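Local coordinates for protein integrase (Enterobacteria phage lambda, PDB 1AE9) that breaks and rejoins DNA strands in site-specific recombination, integrating the phage genome into the host chromosome and, with excisionase, cutting it out again, at residues Y52-Q57 and W174-I179; L10-A15 and S120-E125; A26-V31 and K80-K85. All blocks are in the same frame, centred on the assembly; numbering follows the deposited sequence.

Interaction 1: residues Y52-Q57 and W174-I179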
ATOM      1  N   TYR A  52      -1.710   2.025 -31.175  1.00 30.36           N
ATOM      2  CA  TYR A  52      -1.863   3.069 -30.166  1.00 29.80           C
ATOM      3  C   TYR A  52      -2.226   2.485 -28.809  1.00 29.03           C
ATOM      4  O   TYR A  52      -3.072   1.594 -28.720  1.00 28.83           O
ATOM      5  CB  TYR A  52      -2.922   4.094 -30.577  1.00 29.55           C
ATOM      6  CG  TYR A  52      -2.413   5.137 -31.542  1.00 31.12           C
ATOM      7  CD1 TYR A  52      -2.360   4.880 -32.912  1.00 31.21           C
ATOM      8  CD2 TYR A  52      -1.950   6.370 -31.083  1.00 30.92           C
ATOM      9  CE1 TYR A  52      -1.853   5.820 -33.804  1.00 31.72           C
ATOM     10  CE2 TYR A  52      -1.442   7.320 -31.969  1.00 32.74           C
ATOM     11  CZ  TYR A  52      -1.395   7.033 -33.327  1.00 32.18           C
ATOM     12  OH  TYR A  52      -0.874   7.951 -34.208  1.00 34.08           O
ATOM     13  N   LEU A  53      -1.537   2.956 -27.769  1.00 27.24           N
ATOM     14  CA  LEU A  53      -1.786   2.531 -26.393  1.00 24.84           C
ATOM     15  C   LEU A  53      -2.654   3.614 -25.761  1.00 23.89           C
ATOM     16  O   LEU A  53      -2.221   4.760 -25.604  1.00 22.00           O
ATOM     17  CB  LEU A  53      -0.467   2.373 -25.621  1.00 24.53           C
ATOM     18  CG  LEU A  53      -0.524   2.210 -24.094  1.00 24.91           C
ATOM     19  CD1 LEU A  53      -1.297   0.968 -23.691  1.00 23.93           C
ATOM     20  CD2 LEU A  53       0.881   2.157 -23.538  1.00 24.28           C
ATOM     21  N   TYR A  54      -3.903   3.262 -25.475  1.00 23.79           N
ATOM     22  CA  TYR A  54      -4.867   4.188 -24.886  1.00 22.74           C
ATOM     23  C   TYR A  54      -4.719   4.242 -23.378  1.00 21.41           C
ATOM     24  O   TYR A  54      -4.782   3.218 -22.708  1.00 21.26           O
ATOM     25  CB  TYR A  54      -6.296   3.786 -25.276  1.00 23.41           C
ATOM     26  CG  TYR A  54      -6.596   4.056 -26.731  1.00 25.32           C
ATOM     27  CD1 TYR A  54      -6.118   3.211 -27.729  1.00 26.79           C
ATOM     28  CD2 TYR A  54      -7.295   5.196 -27.113  1.00 26.88           C
ATOM     29  CE1 TYR A  54      -6.319   3.500 -29.072  1.00 28.43           C
ATOM     30  CE2 TYR A  54      -7.503   5.495 -28.452  1.00 29.46           C
ATOM     31  CZ  TYR A  54      -7.010   4.645 -29.425  1.00 29.52           C
ATOM     32  OH  TYR A  54      -7.196   4.957 -30.750  1.00 32.20           O
ATOM     33  N   VAL A  55      -4.544   5.446 -22.851  1.00 20.31           N
ATOM     34  CA  VAL A  55      -4.357   5.633 -21.425  1.00 19.49           C
ATOM     35  C   VAL A  55      -5.256   6.706 -20.834  1.00 19.46           C
ATOM     36  O   VAL A  55      -5.293   7.841 -21.329  1.00 19.01           O
ATOM     37  CB  VAL A  55      -2.877   6.041 -21.119  1.00 18.74           C
ATOM     38  CG1 VAL A  55      -2.708   6.438 -19.655  1.00 17.05           C
ATOM     39  CG2 VAL A  55      -1.924   4.904 -21.478  1.00 18.87           C
ATOM     40  N   GLU A  56      -6.031   6.337 -19.819  1.00 18.66           N
ATOM     41  CA  GLU A  56      -6.830   7.326 -19.113  1.00 18.81           C
ATOM     42  C   GLU A  56      -6.133   7.430 -17.772  1.00 19.34           C
ATOM     43  O   GLU A  56      -6.129   6.480 -16.985  1.00 21.08           O
ATOM     44  CB  GLU A  56      -8.278   6.920 -18.884  1.00 19.31           C
ATOM     45  CG  GLU A  56      -8.970   8.000 -18.047  1.00 19.56           C
ATOM     46  CD  GLU A  56     -10.446   7.777 -17.820  1.00 20.57           C
ATOM     47  OE1 GLU A  56     -11.044   6.914 -18.488  1.00 23.13           O
ATOM     48  OE2 GLU A  56     -11.011   8.486 -16.964  1.00 21.28           O
ATOM     49  N   GLN A  57      -5.509   8.566 -17.522  1.00 18.54           N
ATOM     50  CA  GLN A  57      -4.789   8.757 -16.286  1.00 18.54           C
ATOM     51  C   GLN A  57      -5.737   8.686 -15.102  1.00 20.13           C
ATOM     52  O   GLN A  57      -6.736   9.409 -15.039  1.00 19.91           O
ATOM     53  CB  GLN A  57      -4.020  10.070 -16.341  1.00 19.54           C
ATOM     54  CG  GLN A  57      -3.090  10.135 -17.566  1.00 20.07           C
ATOM     55  CD  GLN A  57      -2.188  11.341 -17.555  1.00 19.19           C
ATOM     56  OE1 GLN A  57      -2.452  12.321 -16.857  1.00 21.41           O
ATOM     57  NE2 GLN A  57      -1.098  11.269 -18.305  1.00 18.83           N
ATOM     58  N   TRP A 174     -10.444  11.147 -27.062  1.00 48.28           N
ATOM     59  CA  TRP A 174      -9.035  10.904 -26.785  1.00 46.81           C
ATOM     60  C   TRP A 174      -8.104  11.867 -27.516  1.00 47.65           C
ATOM     61  O   TRP A 174      -8.336  12.229 -28.674  1.00 48.70           O
ATOM     62  CB  TRP A 174      -8.666   9.469 -27.164  1.00 44.12           C
ATOM     63  CG  TRP A 174      -9.399   8.435 -26.380  1.00 42.39           C
ATOM     64  CD1 TRP A 174     -10.687   8.023 -26.568  1.00 42.46           C
ATOM     65  CD2 TRP A 174      -8.896   7.687 -25.272  1.00 41.55           C
ATOM     66  NE1 TRP A 174     -11.018   7.067 -25.643  1.00 41.60           N
ATOM     67  CE2 TRP A 174      -9.937   6.840 -24.833  1.00 41.87           C
ATOM     68  CE3 TRP A 174      -7.667   7.651 -24.604  1.00 40.11           C
ATOM     69  CZ2 TRP A 174      -9.786   5.964 -23.753  1.00 41.00           C
ATOM     70  CZ3 TRP A 174      -7.517   6.782 -23.533  1.00 40.29           C
ATOM     71  CH2 TRP A 174      -8.571   5.949 -23.119  1.00 40.46           C
ATOM     72  N   ASP A 175      -7.045  12.275 -26.830  1.00 46.62           N
ATOM     73  CA  ASP A 175      -6.041  13.171 -27.387  1.00 46.41           C
ATOM     74  C   ASP A 175      -4.978  12.278 -28.062  1.00 46.23           C
ATOM     75  O   ASP A 175      -4.305  11.487 -27.399  1.00 44.47           O
ATOM     76  CB  ASP A 175      -5.440  14.005 -26.244  1.00 48.20           C
ATOM     77  CG  ASP A 175      -4.453  15.057 -26.721  1.00 50.46           C
ATOM     78  OD1 ASP A 175      -4.745  15.757 -27.714  1.00 52.95           O
ATOM     79  OD2 ASP A 175      -3.388  15.204 -26.079  1.00 51.22           O
ATOM     80  N   LYS A 176      -4.888  12.357 -29.388  1.00 46.65           N
ATOM     81  CA  LYS A 176      -3.930  11.559 -30.167  1.00 48.03           C
ATOM     82  C   LYS A 176      -2.537  12.196 -30.099  1.00 48.53           C
ATOM     83  O   LYS A 176      -2.394  13.392 -30.360  1.00 49.19           O
ATOM     84  CB  LYS A 176      -4.377  11.507 -31.632  1.00 48.92           C
ATOM     85  CG  LYS A 176      -3.885  10.311 -32.448  1.00 50.15           C
ATOM     86  CD  LYS A 176      -4.901   9.162 -32.405  1.00 52.04           C
ATOM     87  CE  LYS A 176      -4.778   8.242 -33.624  1.00 51.13           C
ATOM     88  NZ  LYS A 176      -5.819   7.170 -33.631  1.00 49.44           N
ATOM     89  N   ILE A 177      -1.524  11.421 -29.713  1.00 48.81           N
ATOM     90  CA  ILE A 177      -0.158  11.945 -29.638  1.00 49.08           C
ATOM     91  C   ILE A 177       0.484  11.757 -31.013  1.00 50.20           C
ATOM     92  O   ILE A 177       0.378  10.685 -31.623  1.00 48.76           O
ATOM     93  CB  ILE A 177       0.696  11.232 -28.548  1.00 48.31           C
ATOM     94  CG1 ILE A 177       0.041  11.370 -27.170  1.00 47.92           C
ATOM     95  CG2 ILE A 177       2.095  11.836 -28.491  1.00 46.91           C
ATOM     96  CD1 ILE A 177      -0.051  12.802 -26.657  1.00 47.44           C
ATOM     97  N   GLU A 178       1.121  12.816 -31.505  1.00 52.63           N
ATOM     98  CA  GLU A 178       1.755  12.790 -32.819  1.00 54.99           C
ATOM     99  C   GLU A 178       3.268  12.967 -32.776  1.00 55.51           C
ATOM    100  O   GLU A 178       3.811  13.484 -31.798  1.00 55.00           O
ATOM    101  CB  GLU A 178       1.145  13.868 -33.718  1.00 56.21           C
ATOM    102  CG  GLU A 178      -0.354  13.739 -33.894  1.00 59.73           C
ATOM    103  CD  GLU A 178      -0.886  14.566 -35.050  1.00 61.96           C
ATOM    104  OE1 GLU A 178      -1.166  15.772 -34.855  1.00 62.40           O
ATOM    105  OE2 GLU A 178      -1.030  13.997 -36.155  1.00 63.24           O
ATOM    106  N   ILE A 179       3.900  12.634 -33.905  1.00 56.85           N
ATOM    107  CA  ILE A 179       5.352  12.697 -34.129  1.00 57.45           C
ATOM    108  C   ILE A 179       6.159  11.947 -33.074  1.00 58.21           C
ATOM    109  O   ILE A 179       7.230  12.443 -32.659  1.00 59.44           O
ATOM    110  CB  ILE A 179       5.911  14.169 -34.399  1.00 56.57           C
ATOM    111  CG1 ILE A 179       5.596  15.137 -33.248  1.00 55.35           C
ATOM    112  CG2 ILE A 179       5.383  14.698 -35.736  1.00 55.31           C
ATOM    113  CD1 ILE A 179       6.118  16.552 -33.450  1.00 53.65           C
ATOM    114  OXT ILE A 179       5.722  10.828 -32.716  1.00 58.50           O
TER

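Interaction 2: residues L10-A15 and S120-E125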
ATOM      1  N   LEU A  10      21.003   4.239 -16.358  1.00 16.33           N
ATOM      2  CA  LEU A  10      21.737   3.068 -16.831  1.00 15.08           C
ATOM      3  C   LEU A  10      22.474   2.328 -15.712  1.00 15.08           C
ATOM      4  O   LEU A  10      22.591   1.096 -15.751  1.00 15.55           O
ATOM      5  CB  LEU A  10      22.691   3.455 -17.975  1.00 15.17           C
ATOM      6  CG  LEU A  10      21.990   3.833 -19.293  1.00 15.48           C
ATOM      7  CD1 LEU A  10      22.988   4.337 -20.325  1.00 14.50           C
ATOM      8  CD2 LEU A  10      21.231   2.640 -19.845  1.00 14.55           C
ATOM      9  N   LYS A  11      22.964   3.059 -14.710  1.00 15.24           N
ATOM     10  CA  LYS A  11      23.661   2.421 -13.581  1.00 15.23           C
ATOM     11  C   LYS A  11      22.651   1.580 -12.788  1.00 15.45           C
ATOM     12  O   LYS A  11      22.934   0.440 -12.407  1.00 15.64           O
ATOM     13  CB  LYS A  11      24.303   3.469 -12.662  1.00 14.79           C
ATOM     14  CG  LYS A  11      25.270   4.418 -13.351  1.00 16.36           C
ATOM     15  CD  LYS A  11      26.406   3.677 -14.044  1.00 18.51           C
ATOM     16  CE  LYS A  11      27.432   4.655 -14.608  1.00 19.39           C
ATOM     17  NZ  LYS A  11      28.481   3.964 -15.392  1.00 19.81           N
ATOM     18  N   ILE A  12      21.472   2.148 -12.552  1.00 15.68           N
ATOM     19  CA  ILE A  12      20.409   1.456 -11.827  1.00 14.89           C
ATOM     20  C   ILE A  12      19.922   0.264 -12.656  1.00 16.53           C
ATOM     21  O   ILE A  12      19.668  -0.820 -12.115  1.00 16.21           O
ATOM     22  CB  ILE A  12      19.229   2.410 -11.529  1.00 14.35           C
ATOM     23  CG1 ILE A  12      19.699   3.540 -10.601  1.00 14.32           C
ATOM     24  CG2 ILE A  12      18.055   1.630 -10.929  1.00 12.47           C
ATOM     25  CD1 ILE A  12      18.660   4.628 -10.322  1.00 13.60           C
ATOM     26  N   TYR A  13      19.804   0.470 -13.969  1.00 16.28           N
ATOM     27  CA  TYR A  13      19.379  -0.575 -14.899  1.00 14.84           C
ATOM     28  C   TYR A  13      20.337  -1.760 -14.783  1.00 15.09           C
ATOM     29  O   TYR A  13      19.904  -2.910 -14.729  1.00 14.52           O
ATOM     30  CB  TYR A  13      19.372  -0.027 -16.335  1.00 15.07           C
ATOM     31  CG  TYR A  13      18.736  -0.938 -17.365  1.00 14.51           C
ATOM     32  CD1 TYR A  13      19.465  -1.960 -17.966  1.00 15.40           C
ATOM     33  CD2 TYR A  13      17.403  -0.774 -17.738  1.00 15.59           C
ATOM     34  CE1 TYR A  13      18.885  -2.795 -18.912  1.00 16.89           C
ATOM     35  CE2 TYR A  13      16.814  -1.606 -18.682  1.00 15.63           C
ATOM     36  CZ  TYR A  13      17.558  -2.613 -19.262  1.00 16.93           C
ATOM     37  OH  TYR A  13      16.974  -3.454 -20.186  1.00 20.18           O
ATOM     38  N   GLN A  14      21.641  -1.468 -14.745  1.00 15.96           N
ATOM     39  CA  GLN A  14      22.675  -2.500 -14.614  1.00 14.95           C
ATOM     40  C   GLN A  14      22.473  -3.226 -13.289  1.00 14.17           C
ATOM     41  O   GLN A  14      22.491  -4.460 -13.227  1.00 13.26           O
ATOM     42  CB  GLN A  14      24.074  -1.856 -14.638  1.00 15.83           C
ATOM     43  CG  GLN A  14      25.261  -2.826 -14.533  1.00 19.16           C
ATOM     44  CD  GLN A  14      25.467  -3.412 -13.131  1.00 23.70           C
ATOM     45  OE1 GLN A  14      25.563  -2.676 -12.151  1.00 27.41           O
ATOM     46  NE2 GLN A  14      25.534  -4.737 -13.037  1.00 24.50           N
ATOM     47  N   ALA A  15      22.304  -2.439 -12.227  1.00 15.54           N
ATOM     48  CA  ALA A  15      22.123  -2.962 -10.876  1.00 16.04           C
ATOM     49  C   ALA A  15      20.883  -3.842 -10.750  1.00 18.25           C
ATOM     50  O   ALA A  15      20.816  -4.691  -9.865  1.00 20.06           O
ATOM     51  CB  ALA A  15      22.068  -1.814  -9.878  1.00 16.43           C
ATOM     52  N   SER A 120      23.221  -0.022  -7.041  1.00 18.10           N
ATOM     53  CA  SER A 120      24.103   0.682  -7.982  1.00 18.27           C
ATOM     54  C   SER A 120      25.222   1.438  -7.261  1.00 19.36           C
ATOM     55  O   SER A 120      26.289   1.666  -7.827  1.00 19.13           O
ATOM     56  CB  SER A 120      23.317   1.674  -8.843  1.00 15.75           C
ATOM     57  OG  SER A 120      22.961   2.837  -8.106  1.00 14.29           O
ATOM     58  N   GLY A 121      24.965   1.855  -6.027  1.00 18.77           N
ATOM     59  CA  GLY A 121      25.976   2.571  -5.282  1.00 18.99           C
ATOM     60  C   GLY A 121      26.098   4.039  -5.639  1.00 20.20           C
ATOM     61  O   GLY A 121      27.073   4.682  -5.257  1.00 21.83           O
ATOM     62  N   LEU A 122      25.124   4.578  -6.364  1.00 19.35           N
ATOM     63  CA  LEU A 122      25.155   5.988  -6.736  1.00 19.91           C
ATOM     64  C   LEU A 122      24.954   6.875  -5.515  1.00 22.25           C
ATOM     65  O   LEU A 122      24.300   6.476  -4.553  1.00 22.55           O
ATOM     66  CB  LEU A 122      24.043   6.307  -7.737  1.00 19.24           C
ATOM     67  CG  LEU A 122      24.123   5.748  -9.156  1.00 19.61           C
ATOM     68  CD1 LEU A 122      22.825   6.055  -9.874  1.00 17.82           C
ATOM     69  CD2 LEU A 122      25.303   6.347  -9.900  1.00 19.03           C
ATOM     70  N   SER A 123      25.517   8.081  -5.558  1.00 23.15           N
ATOM     71  CA  SER A 123      25.363   9.051  -4.474  1.00 23.74           C
ATOM     72  C   SER A 123      24.549  10.184  -5.062  1.00 23.36           C
ATOM     73  O   SER A 123      24.694  10.506  -6.241  1.00 24.08           O
ATOM     74  CB  SER A 123      26.718   9.577  -4.005  1.00 26.05           C
ATOM     75  OG  SER A 123      27.568   8.502  -3.641  1.00 30.61           O
ATOM     76  N   PHE A 124      23.688  10.778  -4.249  1.00 23.80           N
ATOM     77  CA  PHE A 124      22.825  11.858  -4.699  1.00 25.19           C
ATOM     78  C   PHE A 124      22.866  13.055  -3.761  1.00 26.98           C
ATOM     79  O   PHE A 124      23.156  12.916  -2.570  1.00 28.05           O
ATOM     80  CB  PHE A 124      21.374  11.360  -4.802  1.00 22.94           C
ATOM     81  CG  PHE A 124      21.185  10.231  -5.776  1.00 21.76           C
ATOM     82  CD1 PHE A 124      21.053  10.484  -7.142  1.00 21.10           C
ATOM     83  CD2 PHE A 124      21.157   8.910  -5.335  1.00 21.27           C
ATOM     84  CE1 PHE A 124      20.895   9.437  -8.055  1.00 20.08           C
ATOM     85  CE2 PHE A 124      21.000   7.855  -6.235  1.00 20.02           C
ATOM     86  CZ  PHE A 124      20.868   8.120  -7.600  1.00 19.73           C
ATOM     87  N   GLU A 125      22.606  14.235  -4.313  1.00 28.49           N
ATOM     88  CA  GLU A 125      22.554  15.462  -3.522  1.00 29.97           C
ATOM     89  C   GLU A 125      21.098  15.569  -3.065  1.00 30.27           C
ATOM     90  O   GLU A 125      20.193  15.790  -3.879  1.00 32.34           O
ATOM     91  CB  GLU A 125      22.948  16.677  -4.380  1.00 29.96           C
TER

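Interaction 3: residues A26-V31 and K80-K85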
ATOM      1  N   ALA A  26       9.609  -2.345 -16.613  1.00 14.48           N
ATOM      2  CA  ALA A  26       8.792  -1.264 -16.073  1.00 12.52           C
ATOM      3  C   ALA A  26       9.566   0.057 -16.198  1.00 13.55           C
ATOM      4  O   ALA A  26       8.976   1.099 -16.502  1.00 12.19           O
ATOM      5  CB  ALA A  26       8.433  -1.537 -14.625  1.00 12.25           C
ATOM      6  N   MET A  27      10.886   0.003 -15.983  1.00 13.55           N
ATOM      7  CA  MET A  27      11.744   1.194 -16.097  1.00 13.99           C
ATOM      8  C   MET A  27      11.704   1.739 -17.524  1.00 12.69           C
ATOM      9  O   MET A  27      11.508   2.942 -17.741  1.00 12.74           O
ATOM     10  CB  MET A  27      13.196   0.882 -15.702  1.00 12.49           C
ATOM     11  CG  MET A  27      13.429   0.782 -14.194  1.00 13.92           C
ATOM     12  SD  MET A  27      15.074   0.206 -13.739  1.00 15.00           S
ATOM     13  CE  MET A  27      16.072   1.630 -14.316  1.00 12.23           C
ATOM     14  N   GLU A  28      11.860   0.846 -18.498  1.00 13.69           N
ATOM     15  CA  GLU A  28      11.831   1.249 -19.897  1.00 14.82           C
ATOM     16  C   GLU A  28      10.476   1.841 -20.273  1.00 16.20           C
ATOM     17  O   GLU A  28      10.404   2.898 -20.909  1.00 15.63           O
ATOM     18  CB  GLU A  28      12.138   0.061 -20.796  1.00 16.40           C
ATOM     19  CG  GLU A  28      13.574  -0.398 -20.723  1.00 19.75           C
ATOM     20  CD  GLU A  28      13.854  -1.603 -21.602  1.00 24.15           C
ATOM     21  OE1 GLU A  28      12.900  -2.208 -22.133  1.00 23.91           O
ATOM     22  OE2 GLU A  28      15.041  -1.958 -21.751  1.00 28.31           O
ATOM     23  N   LEU A  29       9.403   1.180 -19.849  1.00 15.90           N
ATOM     24  CA  LEU A  29       8.057   1.641 -20.156  1.00 15.23           C
ATOM     25  C   LEU A  29       7.772   3.009 -19.519  1.00 15.55           C
ATOM     26  O   LEU A  29       7.105   3.853 -20.111  1.00 16.00           O
ATOM     27  CB  LEU A  29       7.032   0.591 -19.713  1.00 17.27           C
ATOM     28  CG  LEU A  29       5.755   0.467 -20.547  1.00 21.22           C
ATOM     29  CD1 LEU A  29       6.098   0.037 -21.977  1.00 19.74           C
ATOM     30  CD2 LEU A  29       4.816  -0.552 -19.904  1.00 22.38           C
ATOM     31  N   ALA A  30       8.314   3.247 -18.331  1.00 14.77           N
ATOM     32  CA  ALA A  30       8.120   4.517 -17.645  1.00 14.46           C
ATOM     33  C   ALA A  30       8.770   5.671 -18.410  1.00 16.63           C
ATOM     34  O   ALA A  30       8.190   6.758 -18.512  1.00 16.80           O
ATOM     35  CB  ALA A  30       8.695   4.443 -16.240  1.00 12.57           C
ATOM     36  N   VAL A  31       9.972   5.439 -18.931  1.00 16.85           N
ATOM     37  CA  VAL A  31      10.696   6.474 -19.671  1.00 17.46           C
ATOM     38  C   VAL A  31      10.146   6.708 -21.079  1.00 16.88           C
ATOM     39  O   VAL A  31       9.997   7.847 -21.498  1.00 18.63           O
ATOM     40  CB  VAL A  31      12.236   6.185 -19.730  1.00 17.82           C
ATOM     41  CG1 VAL A  31      12.958   7.244 -20.578  1.00 14.84           C
ATOM     42  CG2 VAL A  31      12.825   6.178 -18.313  1.00 15.70           C
ATOM     43  N   LYS A  80       8.043  -0.356 -28.962  1.00 22.15           N
ATOM     44  CA  LYS A  80       7.588  -1.616 -29.552  1.00 21.88           C
ATOM     45  C   LYS A  80       8.400  -2.793 -29.028  1.00 23.18           C
ATOM     46  O   LYS A  80       7.834  -3.821 -28.653  1.00 22.98           O
ATOM     47  CB  LYS A  80       7.665  -1.556 -31.083  1.00 22.45           C
ATOM     48  N   GLU A  81       9.722  -2.629 -28.979  1.00 24.63           N
ATOM     49  CA  GLU A  81      10.634  -3.674 -28.494  1.00 26.06           C
ATOM     50  C   GLU A  81      10.339  -4.012 -27.036  1.00 24.12           C
ATOM     51  O   GLU A  81      10.339  -5.182 -26.654  1.00 23.58           O
ATOM     52  CB  GLU A  81      12.084  -3.205 -28.593  1.00 30.29           C
ATOM     53  CG  GLU A  81      12.508  -2.773 -29.973  1.00 39.65           C
ATOM     54  CD  GLU A  81      13.053  -3.907 -30.794  1.00 45.89           C
ATOM     55  OE1 GLU A  81      14.255  -4.222 -30.628  1.00 50.00           O
ATOM     56  OE2 GLU A  81      12.287  -4.479 -31.604  1.00 49.26           O
ATOM     57  N   THR A  82      10.141  -2.975 -26.221  1.00 23.42           N
ATOM     58  CA  THR A  82       9.836  -3.138 -24.802  1.00 21.25           C
ATOM     59  C   THR A  82       8.511  -3.883 -24.637  1.00 21.39           C
ATOM     60  O   THR A  82       8.428  -4.839 -23.864  1.00 21.43           O
ATOM     61  CB  THR A  82       9.775  -1.777 -24.086  1.00 20.86           C
ATOM     62  OG1 THR A  82      11.074  -1.168 -24.123  1.00 21.71           O
ATOM     63  CG2 THR A  82       9.346  -1.944 -22.637  1.00 19.11           C
ATOM     64  N   LEU A  83       7.491  -3.476 -25.392  1.00 21.17           N
ATOM     65  CA  LEU A  83       6.186  -4.134 -25.321  1.00 21.24           C
ATOM     66  C   LEU A  83       6.309  -5.593 -25.742  1.00 22.05           C
ATOM     67  O   LEU A  83       5.685  -6.473 -25.134  1.00 22.78           O
ATOM     68  CB  LEU A  83       5.163  -3.411 -26.198  1.00 19.86           C
ATOM     69  CG  LEU A  83       4.694  -2.044 -25.696  1.00 20.75           C
ATOM     70  CD1 LEU A  83       3.841  -1.375 -26.762  1.00 20.20           C
ATOM     71  CD2 LEU A  83       3.913  -2.195 -24.395  1.00 20.17           C
ATOM     72  N   ASP A  84       7.124  -5.859 -26.764  1.00 23.40           N
ATOM     73  CA  ASP A  84       7.329  -7.237 -27.221  1.00 24.50           C
ATOM     74  C   ASP A  84       7.929  -8.055 -26.086  1.00 24.98           C
ATOM     75  O   ASP A  84       7.490  -9.181 -25.816  1.00 23.48           O
ATOM     76  CB  ASP A  84       8.256  -7.290 -28.439  1.00 26.99           C
ATOM     77  CG  ASP A  84       7.564  -6.877 -29.725  1.00 29.35           C
ATOM     78  OD1 ASP A  84       6.352  -6.565 -29.696  1.00 30.37           O
ATOM     79  OD2 ASP A  84       8.240  -6.864 -30.772  1.00 31.46           O
ATOM     80  N   LYS A  85       8.918  -7.475 -25.410  1.00 24.20           N
ATOM     81  CA  LYS A  85       9.567  -8.143 -24.286  1.00 24.08           C
ATOM     82  C   LYS A  85       8.577  -8.375 -23.139  1.00 22.73           C
ATOM     83  O   LYS A  85       8.581  -9.438 -22.523  1.00 21.94           O
ATOM     84  CB  LYS A  85      10.780  -7.327 -23.812  1.00 25.87           C
ATOM     85  CG  LYS A  85      11.984  -7.412 -24.760  1.00 29.51           C
ATOM     86  CD  LYS A  85      12.730  -6.075 -24.917  1.00 32.25           C
ATOM     87  CE  LYS A  85      13.343  -5.564 -23.619  1.00 32.45           C
ATOM     88  NZ  LYS A  85      14.117  -4.304 -23.835  1.00 30.56           N
TER

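Interaction 1: residues Y52-Q57 and W174-I179
The ammonium nitrogen of Lys176 lies over the face of the Tyr52 ring in a cation-pi contact and is also 3.9 Å from Tyr54 OH, too long for a hydrogen bond. NZ is 4.2 Å from the Tyr52 ring centroid, only 12° off the ring normal. The carbon before it, CE, lies over the same ring and comes within 3.6 Å of Tyr52 CZ, so the end of the lysine adds a CH-pi contact to the electrostatic one. The bend at chi2 (92°) carries the chain over the ring, and the two side chains cross at about a right angle. At the edge of this ring, in its plane, lies Ile177 O, 3.8 Å from Tyr52 CE2; this buried carbonyl has no hydrogen-bond partner in the model.

Tyr54 and Trp174 form a T-shaped pair. The tyrosine presents its CD2 edge to the indole face, with CD2 3.5 Å from Trp174 CD2 and the planes at 85°. Tyr54 CB joins in from over the six-membered ring. The far rim of the indole reaches the backbone of the other strand, where Trp174 CZ3 is 3.3 Å from Val55 O.

The two strands are not neighbours: strand 63-67 runs between them, and these side chains meet across it on one face of the sheet, with Trp174 also touching Lys63. The bridge ties strand 52-56 to the C-terminal strand, which follows Phe166, the altered nucleophile position, in the catalytic domain of a tyrosine recombinase.

Interaction 2: residues L10-A15 and S120-E125
Ser120 meets the end of helix 6-15 through its backbone and its CB, while its hydroxyl turns back to its own chain. Ala15 CB lies 3.5 Å from Ser120 N and 3.8 Å from Ser120 CB, and Ser120 CB is also 3.8 Å from Lys11 O, the carbonyl that accepts the helical bond from Ala15 N. With chi1 at 75°, Ser120 OG stands between the backbone N and the carbonyl carbon, where it accepts a bond from Leu122 N (3.3 Å, 158° at the hydrogen). This is an ST turn. The same oxygen is bonded to Arg117 O one turn back, so two bonds grip the hydroxyl.

In the catalytic domain of this tyrosine recombinase, the contact packs the N-terminal helix against the end of helix 106-120 and the loop leading on toward helix 133-145. Gly121, at positive phi, breaks the helix and lets the chain swing so that Leu122 also faces helix 6-15.

Leu122 spreads its two methyls over neighbouring positions of that helix and crosses the side chains of Lys11 and Ile12 at about a right angle. Leu122 CD1 lies 4.1 Å from Ile12 CG1, and Leu122 CD2 is 4.0 Å from Lys11 CG. Of the Lys11 side chain only the start takes part: CB and CG touch the leucine, and beyond the bend at chi2 (-58°) the aliphatic chain leads its ammonium group away.

Interaction 3: residues A26-V31 and K80-K85
Glu28 and Lys85 cross at about a right angle, their charged ends meeting in a buried contact between two helices of the catalytic domain. Helices 21-33 and 79-90 form an antiparallel pair here, their short segments 9.9 Å apart at closest approach, with 146° between their N-to-C directions. Glu28 reaches across with its chain extended beyond CG (chi2 179°), while Lys85 comes round the other helix through bends at chi2 and chi3. Lys85 NZ donates to the syn lone pair of Glu28 OE1 at 3.0 Å, and more weakly to Glu28 OE2 at 3.3 Å, forming a salt bridge that would probably keep the buried carboxylate ionised.

Thr82 approaches Glu28 obliquely. Its OG1 is 2.9 Å from Glu28 OE1, but Ser78 O also lies within reach of its single proton. The second carboxylate oxygen, OE2, has a further partner in Tyr13 of helix 6-15.

Beside this polar cluster the contact turns apolar. Leu29 rests one methyl against two side chains of the facing helix: Leu29 CD1 is 3.9 Å from Thr82 CG2 and 4.0 Å from Leu83 CD2.

Overall arrangement
Interaction 3 lies nearest the middle of the domain, with interactions 1 and 2 on opposite sides of the chain's centre, their own centres 31 Å apart. Interactions 2 and 3 touch directly: Tyr13 OH of helix 6-15 is 2.9 Å from Glu28 OE2, a probable hydrogen bond, and Met27 CE packs on Ile12 CG2, so helices 6-15 and 21-33 join the two. Interaction 1 comes within about 5 Å of interaction 3, nearest atoms, without touching it. It is also nearest the active site: the side chain of Lys176 is about 6 Å from that of Phe166, at the nucleophile position, whereas Leu29 of interaction 3 is about 11 Å from Arg135, a predicted catalytic residue.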